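Local coordinates for malonyl-CoA-[acyl-carrier-protein] transacylase (Coxiella burnetii, PDB 3TQE) that probably transfers the malonyl group from malonyl-CoA to holo-acyl carrier protein, releasing CoA and supplying malonyl-ACP for fatty acid synthesis, at residues A[6-11]-A[88-93]; A[273-278]-A[295-300]. All blocks are in the same frame, centred on the assembly; numbering follows the deposited sequence.

Contact 1. Residues A[6-11]-A[88-93]; sequences QSFAFV and KPQVMA
The rings of Phe-8 and Phe-10 both meet Pro-89, where segment 88-93 approaches the strand it pairs with, and Phe-10 CB also touches Met-92 CG. This contact joins the first two strands of the four-stranded parallel sheet in the acyltransferase fold. Strands 9-11 and 91-93 run together at 15°. Between them Phe-10 is bonded twice through its backbone: its N donates to Val-91 O (3.0 Å), and its O accepts from Ala-93 N.

Ahead of this regular pairing, a side chain takes over. Gln-90, bent at chi2, turns its amide back so that OE1 accepts the N-H of Phe-8 at 2.9 Å, in the carbonyl plane, while its own backbone N donates to Phe-8 O. Residue 8 is thus gripped at both N and O by a single partner. A water bridges Gln-90 OE1 to Gln-6 O, giving the amide oxygen a second donor.

Phe-8 has CG between its backbone N and carbonyl carbon (chi1 67°), which swings the ring across to Pro-89. Pro-89 CA makes a CH-pi contact over one face, 3.7 Å from the ring centroid. The amide plane of Gln-90 stands 78° from this ring. Pro-89 is shared: CB and CG also reach the Phe-10 ring, which meets Trp-81 edge-to-face.

The sheet's other side carries Ala-9, Val-91, Val-11 and Ala-93, with Trp-261 of helix 261-270 covering the last two. Strand 91-94 leads into a probable nucleophile elbow bearing Ser-96, the predicted active-site serine. On this side, Val-91 CG1 rests 3.6 Å from Ala-9 CB.

Contact 2. Residues A[273-278]-A[295-300]; sequences IKVFME and QSEILP
Four backbone hydrogen bonds tie Phe-276 and its neighbours to the edge strand 297-300. Glu-297 N donates to Lys-274 O at 3.0 Å, Phe-276 N to Glu-297 O at 2.8 Å, Leu-299 N to Phe-276 O, and Glu-278 N to Leu-299 O. All are close to straight, although the two strand directions are turned 26° from each other. Lys-274 O also accepts a hydrogen bond from a water.

Apolar contacts divide between the two faces. On one, the side chains of Met-277 and Leu-299 lie alongside each other; Leu-299 CD1 faces the end of the Met-277 chain, in the conformer given, and also reaches Val-275 CG1 at 4.0 Å. On the other, Phe-276 CB meets Ile-298 CG1 at 4.0 Å, and Ile-289 of helix 284-292 packs on both residues. With CG beside its backbone N (chi1 -64°), the Phe-276 ring brings its edge to Glu-297 O.

The two carboxylates have partners beyond the pair. Glu-297 extends beside Val-275 to a salt bridge with Arg-313, whereas the Glu-278 carboxylate accepts the backbone N-H groups of Leu-285 and Ala-286 at the start of helix 284-292. Strand, helix and strand together form a classic beta-alpha-beta crossover.

Contacts 1 and 2 show how one parallel sheet is assembled from sequence-distant pieces. Their centres lie about 9 Å apart. Across the sheet the order is 91-94, 9-12, 275-278, 297-300, so each contact joins an inner strand to an outermost one. Both segments of contact 1 precede those of contact 2. The seam between them is itself hydrogen-bonded, probably through Ala-9 O to Met-277 N at 2.8 Å and Val-11 N to Met-277 O. Helices 261-270 and 284-292 pack against residues of both contacts. The sheet therefore unites N-terminal and C-terminal parts of the chain. Strand 91-94 runs on to the predicted active-site Ser-96, whereas contact 2 lies away from the catalytic and ligand sites.

Contact 1. Residues A[6-11]-A[88-93]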
ATOM      1  N   GLN A   6      10.680 -16.237  15.743  1.00 17.92           N
ATOM      2  CA  GLN A   6       9.638 -16.460  14.790  1.00 18.67           C
ATOM      3  C   GLN A   6      10.000 -15.689  13.521  1.00 17.21           C
ATOM      4  O   GLN A   6      10.464 -14.550  13.580  1.00 17.47           O
ATOM      5  CB  GLN A   6       8.316 -15.928  15.351  1.00 20.83           C
ATOM      6  CG  GLN A   6       7.094 -16.295  14.536  1.00 26.53           C
ATOM      7  CD  GLN A   6       6.462 -17.625  14.882  1.00 30.99           C
ATOM      8  OE1 GLN A   6       6.795 -18.245  15.892  1.00 38.15           O
ATOM      9  NE2 GLN A   6       5.508 -18.069  14.036  1.00 34.11           N
ATOM     10  N   SER A   7       9.765 -16.305  12.377  1.00 16.07           N
ATOM     11  CA  SER A   7       9.895 -15.615  11.112  0.50 15.87           C
ATOM     12  C   SER A   7       8.734 -14.647  10.977  1.00 15.05           C
ATOM     13  O   SER A   7       7.645 -14.911  11.473  1.00 16.20           O
ATOM     14  CB  SER A   7       9.933 -16.628   9.976  0.50 15.99           C
ATOM     15  OG  SER A   7      10.946 -17.602  10.238  0.50 19.14           O
ATOM     16  N   PHE A   8       8.991 -13.526  10.314  1.00 13.04           N
ATOM     17  CA  PHE A   8       7.957 -12.515  10.192  1.00 12.33           C
ATOM     18  C   PHE A   8       8.144 -11.699   8.956  1.00 12.05           C
ATOM     19  O   PHE A   8       9.238 -11.625   8.397  1.00 12.13           O
ATOM     20  CB  PHE A   8       7.908 -11.616  11.441  1.00 12.91           C
ATOM     21  CG  PHE A   8       9.128 -10.750  11.637  1.00 13.27           C
ATOM     22  CD1 PHE A   8       9.088  -9.403  11.357  1.00 15.19           C
ATOM     23  CD2 PHE A   8      10.332 -11.284  12.080  1.00 14.44           C
ATOM     24  CE1 PHE A   8      10.215  -8.587  11.538  1.00 16.12           C
ATOM     25  CE2 PHE A   8      11.461 -10.477  12.272  1.00 15.35           C
ATOM     26  CZ  PHE A   8      11.407  -9.129  11.986  1.00 15.20           C
ATOM     27  N   ALA A   9       7.038 -11.078   8.569  1.00 11.52           N
ATOM     28  CA  ALA A   9       6.997 -10.212   7.428  1.00 11.34           C
ATOM     29  C   ALA A   9       6.559  -8.837   7.879  1.00 11.17           C
ATOM     30  O   ALA A   9       5.791  -8.718   8.827  1.00 13.10           O
ATOM     31  CB  ALA A   9       5.985 -10.756   6.439  1.00 12.62           C
ATOM     32  N   PHE A  10       7.083  -7.815   7.224  1.00 10.92           N
ATOM     33  CA  PHE A  10       6.535  -6.488   7.348  1.00 11.33           C
ATOM     34  C   PHE A  10       5.636  -6.203   6.173  1.00 11.47           C
ATOM     35  O   PHE A  10       5.985  -6.455   5.025  1.00 11.89           O
ATOM     36  CB  PHE A  10       7.646  -5.432   7.346  1.00 11.57           C
ATOM     37  CG  PHE A  10       8.133  -5.062   8.688  1.00 12.96           C
ATOM     38  CD1 PHE A  10       8.163  -5.959   9.730  1.00 17.43           C
ATOM     39  CD2 PHE A  10       8.524  -3.794   8.912  1.00 19.33           C
ATOM     40  CE1 PHE A  10       8.592  -5.566  10.967  1.00 17.88           C
ATOM     41  CE2 PHE A  10       8.975  -3.415  10.171  1.00 20.95           C
ATOM     42  CZ  PHE A  10       9.012  -4.310  11.171  1.00 18.51           C
ATOM     43  N   VAL A  11       4.465  -5.680   6.475  1.00 11.26           N
ATOM     44  CA  VAL A  11       3.528  -5.242   5.477  1.00 11.31           C
ATOM     45  C   VAL A  11       3.254  -3.768   5.631  1.00 10.69           C
ATOM     46  O   VAL A  11       3.030  -3.273   6.729  1.00 12.24           O
ATOM     47  CB  VAL A  11       2.223  -6.080   5.450  1.00 12.15           C
ATOM     48  CG1 VAL A  11       2.568  -7.515   5.042  1.00 13.96           C
ATOM     49  CG2 VAL A  11       1.443  -6.057   6.777  1.00 14.00           C
ATOM     50  N   LYS A  88      15.583  -7.498  11.280  1.00 17.45           N
ATOM     51  CA  LYS A  88      15.073  -7.380   9.921  1.00 17.86           C
ATOM     52  C   LYS A  88      14.012  -8.432   9.700  1.00 16.34           C
ATOM     53  O   LYS A  88      14.160  -9.579  10.097  1.00 16.63           O
ATOM     54  CB  LYS A  88      16.171  -7.579   8.874  1.00 19.25           C
ATOM     55  CG  LYS A  88      17.288  -6.613   8.959  1.00 23.83           C
ATOM     56  CD  LYS A  88      16.881  -5.246   8.501  1.00 26.85           C
ATOM     57  CE  LYS A  88      18.129  -4.382   8.370  1.00 28.56           C
ATOM     58  NZ  LYS A  88      17.849  -2.988   7.998  1.00 28.18           N
ATOM     59  N   PRO A  89      12.939  -8.067   8.996  1.00 15.43           N
ATOM     60  CA  PRO A  89      11.979  -9.079   8.625  1.00 14.97           C
ATOM     61  C   PRO A  89      12.573 -10.010   7.577  1.00 14.37           C
ATOM     62  O   PRO A  89      13.541  -9.680   6.911  1.00 15.25           O
ATOM     63  CB  PRO A  89      10.849  -8.275   7.992  1.00 15.13           C
ATOM     64  CG  PRO A  89      11.470  -7.092   7.548  1.00 17.64           C
ATOM     65  CD  PRO A  89      12.567  -6.741   8.490  1.00 16.51           C
ATOM     66  N   GLN A  90      11.936 -11.147   7.414  1.00 12.99           N
ATOM     67  CA  GLN A  90      12.336 -12.096   6.395  1.00 14.03           C
ATOM     68  C   GLN A  90      11.870 -11.696   5.024  1.00 13.73           C
ATOM     69  O   GLN A  90      12.486 -12.051   4.034  1.00 14.54           O
ATOM     70  CB  GLN A  90      11.795 -13.467   6.737  1.00 14.30           C
ATOM     71  CG  GLN A  90      12.661 -14.152   7.768  1.00 17.11           C
ATOM     72  CD  GLN A  90      12.791 -13.406   9.068  1.00 17.86           C
ATOM     73  OE1 GLN A  90      11.839 -13.315   9.818  1.00 18.95           O
ATOM     74  NE2 GLN A  90      13.971 -12.863   9.335  1.00 21.26           N
ATOM     75  N   VAL A  91      10.765 -10.959   4.973  1.00 12.95           N
ATOM     76  CA  VAL A  91      10.201 -10.511   3.719  1.00 13.45           C
ATOM     77  C   VAL A  91       9.366  -9.280   3.986  1.00 12.41           C
ATOM     78  O   VAL A  91       8.905  -9.047   5.114  1.00 11.96           O
ATOM     79  CB  VAL A  91       9.383 -11.667   3.072  1.00 14.31           C
ATOM     80  CG1 VAL A  91       8.202 -12.012   3.930  1.00 17.41           C
ATOM     81  CG2 VAL A  91       8.997 -11.390   1.629  1.00 16.21           C
HETATM   82  N   MSE A  92       9.181  -8.495   2.948  1.00 12.60           N
HETATM   83  CA  MSE A  92       8.354  -7.301   3.003  1.00 11.94           C
HETATM   84  C   MSE A  92       7.388  -7.279   1.848  1.00 11.70           C
HETATM   85  O   MSE A  92       7.688  -7.789   0.783  1.00 12.46           O
HETATM   86  CB  MSE A  92       9.242  -6.063   2.915  1.00 13.74           C
HETATM   87  CG  MSE A  92      10.178  -5.874   4.090  1.00 16.32           C
HETATM   88 SE   MSE A  92      11.269  -4.302   3.775  1.00 17.98          SE
HETATM   89  CE  MSE A  92      12.324  -4.289   5.375  1.00 20.23           C
ATOM     90  N   ALA A  93       6.257  -6.639   2.045  1.00 11.18           N
ATOM     91  CA  ALA A  93       5.335  -6.389   0.956  1.00 11.68           C
ATOM     92  C   ALA A  93       4.578  -5.131   1.316  1.00 11.84           C
ATOM     93  O   ALA A  93       4.298  -4.899   2.465  1.00 12.31           O
ATOM     94  CB  ALA A  93       4.348  -7.536   0.760  1.00 14.02           C
TER
HETATM   95  O   HOH W   1      12.771 -13.768  12.500  1.00 20.27           O

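Contact 2. Residues A[273-278]-A[295-300]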
ATOM      1  N   ILE A 273       5.723 -18.189   7.082  1.00 18.68           N
ATOM      2  CA  ILE A 273       5.684 -16.965   7.840  1.00 19.08           C
ATOM      3  C   ILE A 273       4.243 -16.657   8.118  1.00 19.43           C
ATOM      4  O   ILE A 273       3.479 -16.400   7.169  1.00 21.39           O
ATOM      5  CB  ILE A 273       6.312 -15.825   7.036  1.00 18.33           C
ATOM      6  CG1 ILE A 273       7.786 -16.140   6.748  1.00 19.54           C
ATOM      7  CG2 ILE A 273       6.081 -14.493   7.763  1.00 20.28           C
ATOM      8  CD1 ILE A 273       8.447 -15.301   5.700  1.00 21.74           C
ATOM      9  N   LYS A 274       3.875 -16.637   9.392  1.00 19.71           N
ATOM     10  CA  LYS A 274       2.503 -16.388   9.785  1.00 21.43           C
ATOM     11  C   LYS A 274       2.384 -15.237  10.756  1.00 19.57           C
ATOM     12  O   LYS A 274       1.321 -15.016  11.277  1.00 20.56           O
ATOM     13  CB  LYS A 274       1.841 -17.650  10.343  1.00 23.87           C
ATOM     14  CG  LYS A 274       1.851 -18.731   9.295  1.00 29.53           C
ATOM     15  CD  LYS A 274       0.859 -19.850   9.496  1.00 35.25           C
ATOM     16  CE  LYS A 274       0.804 -20.704   8.238  1.00 38.61           C
ATOM     17  NZ  LYS A 274       2.131 -20.754   7.518  1.00 40.97           N
ATOM     18  N   VAL A 275       3.467 -14.494  10.959  1.00 17.83           N
ATOM     19  CA  VAL A 275       3.468 -13.320  11.814  1.00 16.49           C
ATOM     20  C   VAL A 275       3.798 -12.141  10.926  1.00 14.59           C
ATOM     21  O   VAL A 275       4.762 -12.161  10.179  1.00 14.67           O
ATOM     22  CB  VAL A 275       4.513 -13.409  12.913  1.00 17.53           C
ATOM     23  CG1 VAL A 275       4.576 -12.136  13.698  1.00 19.21           C
ATOM     24  CG2 VAL A 275       4.184 -14.586  13.811  1.00 20.42           C
ATOM     25  N   PHE A 276       2.912 -11.169  10.949  1.00 13.79           N
ATOM     26  CA  PHE A 276       3.008  -9.987  10.103  1.00 13.45           C
ATOM     27  C   PHE A 276       3.029  -8.770  11.012  1.00 14.51           C
ATOM     28  O   PHE A 276       2.282  -8.699  11.984  1.00 16.38           O
ATOM     29  CB  PHE A 276       1.772  -9.892   9.205  1.00 13.36           C
ATOM     30  CG  PHE A 276       1.646 -11.037   8.238  1.00 14.29           C
ATOM     31  CD1 PHE A 276       2.116 -10.931   6.943  1.00 14.62           C
ATOM     32  CD2 PHE A 276       1.103 -12.240   8.643  1.00 15.34           C
ATOM     33  CE1 PHE A 276       2.013 -11.987   6.070  1.00 16.89           C
ATOM     34  CE2 PHE A 276       1.013 -13.312   7.747  1.00 16.20           C
ATOM     35  CZ  PHE A 276       1.476 -13.181   6.487  1.00 15.90           C
HETATM   36  N   MSE A 277       3.854  -7.795  10.675  1.00 13.73           N
HETATM   37  CA  MSE A 277       3.874  -6.523  11.386  0.50 14.26           C
HETATM   38  C   MSE A 277       3.410  -5.492  10.404  1.00 13.52           C
HETATM   39  O   MSE A 277       3.926  -5.435   9.285  1.00 13.90           O
HETATM   40  CB  MSE A 277       5.279  -6.143  11.821  0.50 15.27           C
HETATM   41  CG  MSE A 277       5.669  -6.673  13.123  0.50 17.17           C
HETATM   42 SE   MSE A 277       5.862  -8.539  12.967  0.50 20.96          SE
HETATM   43  CE  MSE A 277       6.595  -8.850  14.739  0.50 17.17           C
ATOM     44  N   GLU A 278       2.432  -4.701  10.809  1.00 13.02           N
ATOM     45  CA  GLU A 278       1.899  -3.668   9.958  1.00 13.45           C
ATOM     46  C   GLU A 278       2.708  -2.405  10.194  1.00 13.36           C
ATOM     47  O   GLU A 278       2.658  -1.786  11.264  1.00 14.55           O
ATOM     48  CB  GLU A 278       0.409  -3.469  10.209  1.00 14.34           C
ATOM     49  CG  GLU A 278      -0.243  -2.448   9.286  1.00 16.24           C
ATOM     50  CD  GLU A 278      -1.726  -2.683   8.990  1.00 18.05           C
ATOM     51  OE1 GLU A 278      -2.407  -3.471   9.692  1.00 19.15           O
ATOM     52  OE2 GLU A 278      -2.208  -2.066   8.005  1.00 17.73           O
ATOM     53  N   GLN A 295      -5.635 -17.728  11.378  1.00 30.59           N
ATOM     54  CA  GLN A 295      -4.570 -18.151  12.273  1.00 31.13           C
ATOM     55  C   GLN A 295      -3.318 -17.273  12.196  1.00 29.19           C
ATOM     56  O   GLN A 295      -2.391 -17.426  12.990  1.00 28.56           O
ATOM     57  CB  GLN A 295      -4.203 -19.615  11.999  1.00 32.35           C
ATOM     58  CG  GLN A 295      -5.382 -20.586  12.175  1.00 36.07           C
ATOM     59  CD  GLN A 295      -6.109 -20.404  13.501  1.00 41.61           C
ATOM     60  OE1 GLN A 295      -7.348 -20.356  13.548  1.00 46.28           O
ATOM     61  NE2 GLN A 295      -5.347 -20.292  14.586  1.00 44.85           N
ATOM     62  N   SER A 296      -3.278 -16.346  11.249  1.00 26.23           N
ATOM     63  CA  SER A 296      -2.151 -15.431  11.196  1.00 25.31           C
ATOM     64  C   SER A 296      -2.199 -14.488  12.381  1.00 23.88           C
ATOM     65  O   SER A 296      -3.221 -14.326  13.037  1.00 24.52           O
ATOM     66  CB  SER A 296      -2.188 -14.630   9.906  1.00 25.06           C
ATOM     67  OG  SER A 296      -3.328 -13.807   9.870  1.00 25.90           O
ATOM     68  N   GLU A 297      -1.074 -13.863  12.653  1.00 21.87           N
ATOM     69  CA  GLU A 297      -0.984 -12.849  13.669  1.00 21.43           C
ATOM     70  C   GLU A 297      -0.453 -11.583  13.025  1.00 19.75           C
ATOM     71  O   GLU A 297       0.531 -11.649  12.327  1.00 19.23           O
ATOM     72  CB  GLU A 297      -0.005 -13.326  14.725  1.00 22.39           C
ATOM     73  CG  GLU A 297       0.227 -12.363  15.848  1.00 28.76           C
ATOM     74  CD  GLU A 297       1.018 -12.955  17.007  1.00 34.63           C
ATOM     75  OE1 GLU A 297       1.593 -14.047  16.863  1.00 38.84           O
ATOM     76  OE2 GLU A 297       1.059 -12.318  18.080  1.00 40.32           O
ATOM     77  N   ILE A 298      -1.122 -10.454  13.234  1.00 17.68           N
ATOM     78  CA  ILE A 298      -0.666  -9.180  12.688  1.00 17.46           C
ATOM     79  C   ILE A 298      -0.523  -8.230  13.849  1.00 17.62           C
ATOM     80  O   ILE A 298      -1.467  -8.011  14.626  1.00 20.73           O
ATOM     81  CB  ILE A 298      -1.623  -8.580  11.628  1.00 17.72           C
ATOM     82  CG1 ILE A 298      -2.004  -9.633  10.588  1.00 16.31           C
ATOM     83  CG2 ILE A 298      -0.963  -7.366  10.937  1.00 18.17           C
ATOM     84  CD1 ILE A 298      -3.311 -10.332  10.860  1.00 17.54           C
ATOM     85  N   LEU A 299       0.669  -7.695  13.994  1.00 16.32           N
ATOM     86  CA  LEU A 299       0.981  -6.841  15.105  1.00 16.22           C
ATOM     87  C   LEU A 299       1.086  -5.399  14.665  1.00 15.76           C
ATOM     88  O   LEU A 299       1.730  -5.093  13.684  1.00 16.02           O
ATOM     89  CB  LEU A 299       2.298  -7.275  15.703  1.00 17.52           C
ATOM     90  CG  LEU A 299       2.271  -8.710  16.256  1.00 21.29           C
ATOM     91  CD1 LEU A 299       3.700  -9.250  16.322  1.00 27.25           C
ATOM     92  CD2 LEU A 299       1.626  -8.693  17.594  1.00 28.87           C
ATOM     93  N   PRO A 300       0.419  -4.499  15.385  1.00 15.47           N
ATOM     94  CA  PRO A 300       0.544  -3.091  15.113  1.00 15.38           C
ATOM     95  C   PRO A 300       1.824  -2.517  15.687  1.00 14.75           C
ATOM     96  O   PRO A 300       2.394  -3.049  16.649  1.00 15.65           O
ATOM     97  CB  PRO A 300      -0.650  -2.498  15.836  1.00 16.74           C
ATOM     98  CG  PRO A 300      -0.857  -3.359  16.954  1.00 17.20           C
ATOM     99  CD  PRO A 300      -0.469  -4.750  16.523  1.00 16.67           C
TER
HETATM  100  O   HOH W   2       0.917 -16.915  13.686  1.00 46.61           O